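Local coordinates for malonyl acyl carrier protein transacylase (Streptococcus pneumoniae, PDB 3IM8) that probably catalyses transfer of the malonyl group from malonyl-CoA to holo-acyl carrier protein, supplying malonyl units for fatty acid synthesis, at residues Q38-D43 against T61-L66; R45-I48 against D53-N56; I165-E170 against D175-L180. All blocks are in the same frame, centred on the assembly; numbering follows the deposited sequence.

Contact 1. Residues Q38-D43 against T61-L66; sequences QVLGYD and TQPAIL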
ATOM      1  N   GLN A  38      -2.057  22.672   1.786  1.00 29.47           N
ATOM      2  CA  GLN A  38      -2.391  23.563   0.657  1.00 30.95           C
ATOM      3  C   GLN A  38      -3.072  22.866  -0.513  1.00 30.53           C
ATOM      4  O   GLN A  38      -4.100  23.331  -0.985  1.00 30.90           O
ATOM      5  CB  GLN A  38      -1.189  24.347   0.129  1.00 32.24           C
ATOM      6  CG  GLN A  38      -1.616  25.648  -0.524  1.00 37.32           C
ATOM      7  CD  GLN A  38      -0.510  26.704  -0.528  1.00 43.67           C
ATOM      8  OE1 GLN A  38      -0.759  27.903  -0.798  1.00 44.00           O
ATOM      9  NE2 GLN A  38       0.724  26.266  -0.228  1.00 46.20           N
ATOM     10  N   VAL A  39      -2.518  21.758  -1.000  1.00 29.23           N
ATOM     11  CA  VAL A  39      -3.138  21.095  -2.156  1.00 27.09           C
ATOM     12  C   VAL A  39      -4.578  20.668  -1.828  1.00 26.57           C
ATOM     13  O   VAL A  39      -5.496  20.803  -2.642  1.00 26.04           O
ATOM     14  CB  VAL A  39      -2.280  19.899  -2.662  1.00 26.22           C
ATOM     15  CG1 VAL A  39      -3.093  18.994  -3.643  1.00 25.83           C
ATOM     16  CG2 VAL A  39      -1.004  20.384  -3.281  1.00 24.44           C
ATOM     17  N   LEU A  40      -4.759  20.143  -0.631  1.00 25.99           N
ATOM     18  CA  LEU A  40      -6.050  19.607  -0.188  1.00 26.15           C
ATOM     19  C   LEU A  40      -7.147  20.645   0.111  1.00 26.56           C
ATOM     20  O   LEU A  40      -8.301  20.350  -0.022  1.00 27.78           O
ATOM     21  CB  LEU A  40      -5.806  18.759   1.066  1.00 26.09           C
ATOM     22  CG  LEU A  40      -4.874  17.598   0.728  1.00 25.48           C
ATOM     23  CD1 LEU A  40      -4.307  16.955   2.000  1.00 24.63           C
ATOM     24  CD2 LEU A  40      -5.622  16.574  -0.086  1.00 23.06           C
ATOM     25  N   GLY A  41      -6.799  21.854   0.537  1.00 28.10           N
ATOM     26  CA  GLY A  41      -7.799  22.860   0.908  1.00 28.51           C
ATOM     27  C   GLY A  41      -8.302  22.684   2.335  1.00 29.19           C
ATOM     28  O   GLY A  41      -9.397  23.166   2.690  1.00 30.28           O
ATOM     29  N   TYR A  42      -7.521  21.971   3.153  1.00 28.45           N
ATOM     30  CA  TYR A  42      -7.819  21.772   4.597  1.00 26.87           C
ATOM     31  C   TYR A  42      -6.539  21.371   5.358  1.00 26.52           C
ATOM     32  O   TYR A  42      -5.527  20.920   4.774  1.00 26.44           O
ATOM     33  CB  TYR A  42      -8.951  20.769   4.829  1.00 26.52           C
ATOM     34  CG  TYR A  42      -8.603  19.365   4.401  1.00 26.07           C
ATOM     35  CD1 TYR A  42      -7.671  18.592   5.134  1.00 24.84           C
ATOM     36  CD2 TYR A  42      -9.201  18.807   3.270  1.00 25.25           C
ATOM     37  CE1 TYR A  42      -7.348  17.271   4.733  1.00 25.02           C
ATOM     38  CE2 TYR A  42      -8.904  17.515   2.874  1.00 26.57           C
ATOM     39  CZ  TYR A  42      -7.976  16.756   3.608  1.00 25.25           C
ATOM     40  OH  TYR A  42      -7.701  15.511   3.194  1.00 24.59           O
ATOM     41  N   ASP A  43      -6.579  21.589   6.663  1.00 25.81           N
ATOM     42  CA  ASP A  43      -5.433  21.399   7.517  1.00 25.73           C
ATOM     43  C   ASP A  43      -5.268  19.897   7.726  1.00 24.74           C
ATOM     44  O   ASP A  43      -5.969  19.351   8.567  1.00 23.94           O
ATOM     45  CB  ASP A  43      -5.693  22.118   8.876  1.00 27.33           C
ATOM     46  CG  ASP A  43      -4.480  22.060   9.842  1.00 28.41           C
ATOM     47  OD1 ASP A  43      -3.544  21.258   9.688  1.00 29.37           O
ATOM     48  OD2 ASP A  43      -4.505  22.831  10.804  1.00 33.63           O
ATOM     49  N   THR A  61      -7.737   9.114   4.631  1.00 20.68           N
ATOM     50  CA  THR A  61      -6.639   8.221   4.941  1.00 20.10           C
ATOM     51  C   THR A  61      -5.555   8.232   3.872  1.00 18.31           C
ATOM     52  O   THR A  61      -4.332   8.223   4.186  1.00 17.26           O
ATOM     53  CB  THR A  61      -7.136   6.788   5.047  1.00 20.59           C
ATOM     54  OG1 THR A  61      -8.299   6.777   5.883  1.00 23.37           O
ATOM     55  CG2 THR A  61      -6.063   5.900   5.656  1.00 21.31           C
ATOM     56  N   GLN A  62      -5.984   8.187   2.608  1.00 16.79           N
ATOM     57  CA  GLN A  62      -5.002   8.016   1.530  1.00 15.83           C
ATOM     58  C   GLN A  62      -4.024   9.186   1.448  1.00 15.47           C
ATOM     59  O   GLN A  62      -2.826   8.971   1.500  1.00 14.66           O
ATOM     60  CB  GLN A  62      -5.667   7.661   0.192  1.00 15.27           C
ATOM     61  CG  GLN A  62      -6.378   6.270   0.267  1.00 18.01           C
ATOM     62  CD  GLN A  62      -6.693   5.669  -1.101  1.00 21.05           C
ATOM     63  OE1 GLN A  62      -6.204   6.139  -2.137  1.00 22.13           O
ATOM     64  NE2 GLN A  62      -7.532   4.652  -1.112  1.00 19.25           N
ATOM     65  N   PRO A  63      -4.522  10.436   1.374  1.00 16.96           N
ATOM     66  CA  PRO A  63      -3.547  11.573   1.370  1.00 17.12           C
ATOM     67  C   PRO A  63      -2.853  11.761   2.724  1.00 18.24           C
ATOM     68  O   PRO A  63      -1.712  12.201   2.775  1.00 19.89           O
ATOM     69  CB  PRO A  63      -4.410  12.771   0.979  1.00 16.76           C
ATOM     70  CG  PRO A  63      -5.857  12.368   1.388  1.00 15.82           C
ATOM     71  CD  PRO A  63      -5.887  10.894   1.033  1.00 16.37           C
ATOM     72  N   ALA A  64      -3.490  11.352   3.816  1.00 18.24           N
ATOM     73  CA  ALA A  64      -2.837  11.467   5.126  1.00 18.04           C
ATOM     74  C   ALA A  64      -1.606  10.618   5.185  1.00 17.35           C
ATOM     75  O   ALA A  64      -0.553  11.104   5.559  1.00 17.58           O
ATOM     76  CB  ALA A  64      -3.795  11.053   6.299  1.00 17.93           C
ATOM     77  N   ILE A  65      -1.757   9.333   4.825  1.00 17.59           N
ATOM     78  CA  ILE A  65      -0.625   8.398   4.839  1.00 16.68           C
ATOM     79  C   ILE A  65       0.396   8.844   3.776  1.00 16.83           C
ATOM     80  O   ILE A  65       1.578   8.901   4.040  1.00 16.58           O
ATOM     81  CB  ILE A  65      -1.066   6.932   4.560  1.00 16.64           C
ATOM     82  CG1 ILE A  65      -1.796   6.371   5.767  1.00 14.36           C
ATOM     83  CG2 ILE A  65       0.184   6.009   4.257  1.00 15.17           C
ATOM     84  CD1 ILE A  65      -2.634   5.182   5.456  1.00 14.78           C
ATOM     85  N   LEU A  66      -0.064   9.142   2.558  1.00 16.92           N
ATOM     86  CA  LEU A  66       0.932   9.499   1.531  1.00 16.61           C
ATOM     87  C   LEU A  66       1.827  10.687   1.947  1.00 14.77           C
ATOM     88  O   LEU A  66       3.037  10.654   1.762  1.00 14.11           O
ATOM     89  CB  LEU A  66       0.281   9.759   0.157  1.00 16.31           C
ATOM     90  CG  LEU A  66       1.265  10.280  -0.914  1.00 18.28           C
ATOM     91  CD1 LEU A  66       1.218   9.422  -2.203  1.00 18.59           C
ATOM     92  CD2 LEU A  66       1.110  11.805  -1.209  1.00 21.56           C
TER

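Contact 2. Residues R45-I48 against D53-N56; sequences RYLI and DKLN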
ATOM      1  N   ARG A  45      -2.609  18.394   9.003  1.00 23.14           N
ATOM      2  CA  ARG A  45      -1.889  18.135  10.245  1.00 23.48           C
ATOM      3  C   ARG A  45      -2.923  18.016  11.413  1.00 24.48           C
ATOM      4  O   ARG A  45      -2.859  17.092  12.262  1.00 23.41           O
ATOM      5  CB  ARG A  45      -0.894  19.284  10.487  1.00 23.29           C
ATOM      6  CG  ARG A  45      -0.203  19.307  11.857  1.00 22.86           C
ATOM      7  CD  ARG A  45       0.925  18.260  11.875  1.00 23.52           C
ATOM      8  NE  ARG A  45       0.517  16.929  12.393  1.00 19.87           N
ATOM      9  CZ  ARG A  45       1.017  15.776  11.984  1.00 19.31           C
ATOM     10  NH1 ARG A  45       1.945  15.750  11.028  1.00 20.41           N
ATOM     11  NH2 ARG A  45       0.577  14.643  12.523  1.00 17.74           N
ATOM     12  N   TYR A  46      -3.847  18.981  11.457  1.00 24.92           N
ATOM     13  CA  TYR A  46      -4.957  18.945  12.413  1.00 25.76           C
ATOM     14  C   TYR A  46      -5.826  17.670  12.227  1.00 25.29           C
ATOM     15  O   TYR A  46      -6.181  16.979  13.190  1.00 25.11           O
ATOM     16  CB  TYR A  46      -5.814  20.195  12.241  1.00 26.83           C
ATOM     17  CG  TYR A  46      -6.944  20.239  13.239  1.00 30.74           C
ATOM     18  CD1 TYR A  46      -6.691  20.486  14.610  1.00 34.52           C
ATOM     19  CD2 TYR A  46      -8.257  20.003  12.831  1.00 33.72           C
ATOM     20  CE1 TYR A  46      -7.741  20.485  15.564  1.00 37.29           C
ATOM     21  CE2 TYR A  46      -9.311  20.013  13.742  1.00 38.07           C
ATOM     22  CZ  TYR A  46      -9.060  20.248  15.108  1.00 39.34           C
ATOM     23  OH  TYR A  46     -10.135  20.254  15.980  1.00 39.70           O
ATOM     24  N   LEU A  47      -6.141  17.324  10.977  1.00 24.54           N
ATOM     25  CA  LEU A  47      -6.885  16.063  10.733  1.00 22.82           C
ATOM     26  C   LEU A  47      -6.153  14.890  11.342  1.00 22.16           C
ATOM     27  O   LEU A  47      -6.731  14.096  12.105  1.00 22.00           O
ATOM     28  CB  LEU A  47      -7.114  15.840   9.230  1.00 22.06           C
ATOM     29  CG  LEU A  47      -7.976  14.674   8.744  1.00 23.66           C
ATOM     30  CD1 LEU A  47      -8.566  14.956   7.369  1.00 23.83           C
ATOM     31  CD2 LEU A  47      -7.176  13.416   8.721  1.00 24.88           C
ATOM     32  N   ILE A  48      -4.864  14.772  11.034  1.00 20.88           N
ATOM     33  CA  ILE A  48      -4.105  13.629  11.518  1.00 20.35           C
ATOM     34  C   ILE A  48      -4.042  13.578  13.077  1.00 20.69           C
ATOM     35  O   ILE A  48      -4.085  12.491  13.712  1.00 20.33           O
ATOM     36  CB  ILE A  48      -2.649  13.553  10.858  1.00 20.46           C
ATOM     37  CG1 ILE A  48      -2.743  13.162   9.363  1.00 20.45           C
ATOM     38  CG2 ILE A  48      -1.813  12.501  11.551  1.00 17.80           C
ATOM     39  CD1 ILE A  48      -1.489  13.585   8.512  1.00 23.25           C
ATOM     40  N   ASP A  53     -12.069   9.898  13.311  1.00 30.66           N
ATOM     41  CA  ASP A  53     -12.974   9.260  12.359  1.00 30.99           C
ATOM     42  C   ASP A  53     -12.664   9.616  10.908  1.00 30.18           C
ATOM     43  O   ASP A  53     -12.735   8.776  10.017  1.00 29.87           O
ATOM     44  CB  ASP A  53     -14.416   9.604  12.688  1.00 31.53           C
ATOM     45  CG  ASP A  53     -14.909   8.894  13.931  1.00 34.04           C
ATOM     46  OD1 ASP A  53     -14.354   7.831  14.289  1.00 35.98           O
ATOM     47  OD2 ASP A  53     -15.886   9.388  14.516  1.00 36.19           O
ATOM     48  N   LYS A  54     -12.328  10.865  10.670  1.00 29.70           N
ATOM     49  CA  LYS A  54     -11.949  11.271   9.319  1.00 30.22           C
ATOM     50  C   LYS A  54     -10.649  10.572   8.900  1.00 28.18           C
ATOM     51  O   LYS A  54     -10.488  10.173   7.766  1.00 26.81           O
ATOM     52  CB  LYS A  54     -11.758  12.796   9.234  1.00 30.64           C
ATOM     53  CG  LYS A  54     -13.012  13.608   9.339  1.00 33.29           C
ATOM     54  CD  LYS A  54     -12.716  14.875   8.635  1.00 36.08           C
ATOM     55  CE  LYS A  54     -13.481  16.027   9.218  1.00 38.94           C
ATOM     56  NZ  LYS A  54     -12.763  17.246   8.749  1.00 39.98           N
ATOM     57  N   LEU A  55      -9.715  10.460   9.839  1.00 27.97           N
ATOM     58  CA  LEU A  55      -8.416   9.842   9.559  1.00 26.68           C
ATOM     59  C   LEU A  55      -8.631   8.417   9.020  1.00 27.17           C
ATOM     60  O   LEU A  55      -7.865   7.963   8.140  1.00 26.72           O
ATOM     61  CB  LEU A  55      -7.470   9.861  10.795  1.00 26.19           C
ATOM     62  CG  LEU A  55      -6.053   9.214  10.704  1.00 24.92           C
ATOM     63  CD1 LEU A  55      -5.133   9.827   9.577  1.00 24.37           C
ATOM     64  CD2 LEU A  55      -5.298   9.170  12.009  1.00 21.32           C
ATOM     65  N   ASN A  56      -9.646   7.726   9.567  1.00 26.25           N
ATOM     66  CA  ASN A  56     -10.005   6.355   9.197  1.00 26.31           C
ATOM     67  C   ASN A  56     -10.984   6.270   8.011  1.00 26.37           C
ATOM     68  O   ASN A  56     -11.370   5.167   7.623  1.00 27.11           O
ATOM     69  CB  ASN A  56     -10.578   5.602  10.432  1.00 26.75           C
ATOM     70  CG  ASN A  56      -9.503   5.280  11.472  1.00 27.55           C
ATOM     71  OD1 ASN A  56      -8.339   5.098  11.119  1.00 28.92           O
ATOM     72  ND2 ASN A  56      -9.877   5.228  12.742  1.00 26.20           N
TER

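Contact 3. Residues I165-E170 against D175-L180; sequences IVIAGE and DRAVEL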
ATOM      1  N   ILE A 165      -2.406 -15.174   2.342  1.00 25.12           N
ATOM      2  CA  ILE A 165      -3.075 -14.624   1.174  1.00 24.10           C
ATOM      3  C   ILE A 165      -4.494 -14.227   1.529  1.00 23.50           C
ATOM      4  O   ILE A 165      -5.270 -15.045   2.041  1.00 24.42           O
ATOM      5  CB  ILE A 165      -3.067 -15.672  -0.012  1.00 25.31           C
ATOM      6  CG1 ILE A 165      -1.609 -15.800  -0.522  1.00 26.88           C
ATOM      7  CG2 ILE A 165      -4.046 -15.240  -1.139  1.00 22.82           C
ATOM      8  CD1 ILE A 165      -1.275 -17.012  -1.355  1.00 29.85           C
ATOM      9  N   VAL A 166      -4.829 -12.966   1.277  1.00 22.37           N
ATOM     10  CA  VAL A 166      -6.157 -12.504   1.529  1.00 22.62           C
ATOM     11  C   VAL A 166      -7.003 -12.627   0.263  1.00 23.27           C
ATOM     12  O   VAL A 166      -6.631 -12.096  -0.810  1.00 23.06           O
ATOM     13  CB  VAL A 166      -6.212 -11.014   2.027  1.00 22.87           C
ATOM     14  CG1 VAL A 166      -7.672 -10.608   2.364  1.00 20.44           C
ATOM     15  CG2 VAL A 166      -5.274 -10.805   3.229  1.00 22.60           C
ATOM     16  N   ILE A 167      -8.152 -13.299   0.405  1.00 23.06           N
ATOM     17  CA  ILE A 167      -9.164 -13.331  -0.663  1.00 22.56           C
ATOM     18  C   ILE A 167     -10.203 -12.265  -0.378  1.00 22.32           C
ATOM     19  O   ILE A 167     -10.495 -11.985   0.771  1.00 22.02           O
ATOM     20  CB  ILE A 167      -9.805 -14.762  -0.776  1.00 22.09           C
ATOM     21  CG1 ILE A 167     -10.543 -15.135   0.528  1.00 22.64           C
ATOM     22  CG2 ILE A 167      -8.694 -15.801  -0.948  1.00 21.13           C
ATOM     23  CD1 ILE A 167     -11.690 -16.129   0.292  1.00 22.61           C
ATOM     24  N   ALA A 168     -10.787 -11.685  -1.423  1.00 22.88           N
ATOM     25  CA  ALA A 168     -11.817 -10.697  -1.220  1.00 23.37           C
ATOM     26  C   ALA A 168     -12.953 -10.818  -2.259  1.00 23.89           C
ATOM     27  O   ALA A 168     -12.812 -11.525  -3.273  1.00 23.20           O
ATOM     28  CB  ALA A 168     -11.181  -9.303  -1.279  1.00 23.25           C
ATOM     29  N   GLY A 169     -14.066 -10.116  -2.003  1.00 24.12           N
ATOM     30  CA  GLY A 169     -15.164  -9.950  -2.975  1.00 24.36           C
ATOM     31  C   GLY A 169     -16.522  -9.854  -2.297  1.00 25.53           C
ATOM     32  O   GLY A 169     -16.616  -9.309  -1.211  1.00 24.82           O
ATOM     33  N   GLU A 170     -17.572 -10.408  -2.925  1.00 26.78           N
ATOM     34  CA  GLU A 170     -18.951 -10.330  -2.377  1.00 26.65           C
ATOM     35  C   GLU A 170     -19.240 -11.404  -1.309  1.00 26.43           C
ATOM     36  O   GLU A 170     -18.613 -12.475  -1.271  1.00 25.16           O
ATOM     37  CB  GLU A 170     -19.979 -10.422  -3.516  1.00 27.68           C
ATOM     38  CG  GLU A 170     -19.739  -9.444  -4.645  1.00 29.79           C
ATOM     39  CD  GLU A 170     -20.589  -9.731  -5.860  1.00 30.90           C
ATOM     40  OE1 GLU A 170     -20.169 -10.487  -6.732  1.00 32.81           O
ATOM     41  OE2 GLU A 170     -21.675  -9.164  -5.969  1.00 33.84           O
ATOM     42  N   ASP A 175     -17.986 -16.494   1.237  1.00 26.01           N
ATOM     43  CA  ASP A 175     -18.440 -17.582   2.142  1.00 26.99           C
ATOM     44  C   ASP A 175     -18.305 -18.930   1.437  1.00 28.01           C
ATOM     45  O   ASP A 175     -17.896 -19.905   2.071  1.00 29.89           O
ATOM     46  CB  ASP A 175     -19.906 -17.387   2.611  1.00 26.99           C
ATOM     47  CG  ASP A 175     -20.069 -16.258   3.655  1.00 29.22           C
ATOM     48  OD1 ASP A 175     -19.080 -15.943   4.357  1.00 29.87           O
ATOM     49  OD2 ASP A 175     -21.187 -15.688   3.758  1.00 31.87           O
ATOM     50  N   ARG A 176     -18.639 -19.011   0.143  1.00 28.24           N
ATOM     51  CA  ARG A 176     -18.553 -20.283  -0.611  1.00 28.11           C
ATOM     52  C   ARG A 176     -17.080 -20.670  -0.750  1.00 28.00           C
ATOM     53  O   ARG A 176     -16.702 -21.837  -0.479  1.00 28.55           O
ATOM     54  CB  ARG A 176     -19.327 -20.184  -1.971  1.00 28.34           C
ATOM     55  CG  ARG A 176     -19.358 -21.437  -2.940  1.00 31.56           C
ATOM     56  CD  ARG A 176     -19.951 -22.823  -2.433  1.00 35.58           C
ATOM     57  NE  ARG A 176     -19.584 -23.916  -3.398  1.00 39.11           N
ATOM     58  CZ  ARG A 176     -19.338 -25.207  -3.096  1.00 37.67           C
ATOM     59  NH1 ARG A 176     -19.420 -25.650  -1.851  1.00 34.15           N
ATOM     60  NH2 ARG A 176     -19.013 -26.074  -4.057  1.00 39.75           N
ATOM     61  N   ALA A 177     -16.231 -19.689  -1.115  1.00 27.34           N
ATOM     62  CA  ALA A 177     -14.762 -19.863  -1.108  1.00 26.12           C
ATOM     63  C   ALA A 177     -14.142 -20.438   0.180  1.00 27.02           C
ATOM     64  O   ALA A 177     -13.339 -21.340   0.098  1.00 28.19           O
ATOM     65  CB  ALA A 177     -14.079 -18.553  -1.482  1.00 25.27           C
ATOM     66  N   VAL A 178     -14.468 -19.914   1.365  1.00 27.92           N
ATOM     67  CA  VAL A 178     -13.888 -20.465   2.622  1.00 28.72           C
ATOM     68  C   VAL A 178     -14.401 -21.866   2.935  1.00 28.73           C
ATOM     69  O   VAL A 178     -13.668 -22.696   3.457  1.00 27.44           O
ATOM     70  CB  VAL A 178     -14.043 -19.542   3.913  1.00 29.41           C
ATOM     71  CG1 VAL A 178     -13.207 -18.256   3.804  1.00 31.79           C
ATOM     72  CG2 VAL A 178     -15.476 -19.224   4.252  1.00 30.56           C
ATOM     73  N   GLU A 179     -15.658 -22.130   2.571  1.00 30.39           N
ATOM     74  CA  GLU A 179     -16.240 -23.477   2.724  1.00 31.43           C
ATOM     75  C   GLU A 179     -15.400 -24.411   1.888  1.00 31.46           C
ATOM     76  O   GLU A 179     -14.978 -25.483   2.344  1.00 32.27           O
ATOM     77  CB  GLU A 179     -17.701 -23.472   2.251  1.00 32.40           C
ATOM     78  CG  GLU A 179     -18.380 -24.859   2.191  1.00 35.71           C
ATOM     79  CD  GLU A 179     -19.696 -24.823   1.443  1.00 40.53           C
ATOM     80  OE1 GLU A 179     -20.571 -24.026   1.866  1.00 44.71           O
ATOM     81  OE2 GLU A 179     -19.859 -25.582   0.432  1.00 40.64           O
ATOM     82  N   LEU A 180     -15.094 -23.997   0.657  1.00 31.89           N
ATOM     83  CA  LEU A 180     -14.263 -24.850  -0.179  1.00 31.15           C
ATOM     84  C   LEU A 180     -12.868 -24.968   0.432  1.00 30.50           C
ATOM     85  O   LEU A 180     -12.295 -26.043   0.423  1.00 29.65           O
ATOM     86  CB  LEU A 180     -14.241 -24.335  -1.617  1.00 31.31           C
ATOM     87  CG  LEU A 180     -15.467 -24.689  -2.454  1.00 32.42           C
ATOM     88  CD1 LEU A 180     -15.485 -23.773  -3.683  1.00 33.05           C
ATOM     89  CD2 LEU A 180     -15.476 -26.198  -2.835  1.00 31.99           C
TER

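Contact 1. Residues Q38-D43 against T61-L66
Leu40 and Tyr42 converge on the ring of Pro63. Along Leu40, CB lies against one face of the Tyr42 ring, 3.8 Å above its plane and displaced toward the rim. CG then turns beside the backbone N, anti to the carbonyl carbon (chi1 -61°), which sends the fork toward Pro63. Of the two methyls, CD2 makes the closer touch, 4.1 Å from Pro63 CB; Leu40 CD1 stays near the tyrosine, 3.9 Å from Tyr42 OH. Here the C-terminal end of helix 27-40 packs on helix 58-78 in the large, alpha/beta-hydrolase-like subdomain of the FabD fold. Helix 58-78 is kinked at Pro63, whose N has no bond to the turn before, and the pyrrolidine ring presents CB and CG to its neighbours. Tyr42 follows Gly41, where positive phi ends the helical path. Its side chain meets the proline at about a right angle, with Tyr42 OH 4.1 Å from Pro63 CG. Val109 of helix 105-122 also touches Leu40. Just beyond the tyrosine, Asp43 N-caps helix 44-50 through a hydrogen bond from Tyr46 N to Asp43 OD1.

Contact 2. Residues R45-I48 against D53-N56
Leu47 CD2 lies over the backbone of Leu55, and no side-chain ring of either segment takes part in the contact. The methyl is 3.9 Å from Leu55 CA and 4.1 Å from Leu55 N, while Leu55 CD2 comes within 3.9 Å of Ile48 O. Each leucine thus lays a methyl on the main chain of the other helix, Leu47 on Leu55 and Leu55 on Ile48. Two consecutive short helices of the acyltransferase's large subdomain, 44-50 and 52-55, joined through Glu51, pack on each other here. With CG of Leu47 anti to the backbone N (chi1 -174°), the branch is carried across to helix 52-55 and CD2 reaches Leu55 CA, although CB itself does not head that way. Leu47 CD1 lies between the Lys54 chain and the ring of Tyr42. Ile48 has its CB directed away, yet Ile48 CG1 still meets Leu55 CD1 at 4.1 Å, the two chains slanting past one another. Helix 58-78 borders the contact: Tyr60 touches Leu47 and Lys54, and Ala64 touches Leu55. The aliphatic chain of partly exposed Lys54 runs past Leu47 at CB and again at CD, its NZ turned to a salt bridge with Glu51 OE1; Lys54 CB lies 4.3 Å from Leu47 CG.

Contact 3. Residues I165-E170 against D175-L180
Ile167 touches a helix whose turn is closed by the backbone bond from Leu180 N to Arg176 O at 2.9 Å; the preceding turn bond, Glu179 N to Asp175 O, is 3.2 Å. Strand 164-169 and helix 171-184 belong to the small, ferredoxin-like subdomain of FabD, where the beta-alpha-beta-beta-alpha-beta order packs two helices on one face of an antiparallel sheet. Ile167 is the strand's apolar link to the second of these helices. Its CG1 sits between the backbone N and the carbonyl carbon (chi1 63°), and chi2 of 153° extends the chain outward until Ile167 CD1 meets the single methyl of Ala177, CB, at 3.8 Å. A looser touch, 4.4 Å, joins Ile167 CD1 to Val178 CG1. Ile167 also meets Ile141 and Cys145 of helix 138-148, so it lies where both helices cover the sheet. Its side chain is about 10 Å from that of His199, the predicted active-site histidine. Gly169, with positive phi, ends the strand just before Glu170, the N-cap residue of the helix, whose OE1 receives a hydrogen bond from Val153 N. Away from the sheet, Leu180 CG lies over one face of the Arg176 guanidinium, 3.9 Å above its centre.

How the contacts relate
Contacts 1 and 2 share one helical neighbourhood of the large subdomain, with centres about 9 Å apart. Residues 45-48 and 53-56 fall within the chain between 38-43 and 61-66, and the two contacts are joined by packing of Ala64 CB on Leu55 CD1 and by a probable hydrogen bond between Thr61 OG1 and Leu55 O. Contact 3, in the small subdomain, sets strand against helix; its centre is about 33 Å from that of contact 1 and about 32 Å from that of contact 2. All three rest on van der Waals contacts: contact 1, partly buried, includes a tyrosine hydroxyl; of the buried pair, contact 2 includes a carbonyl oxygen and contact 3 only methyl carbons.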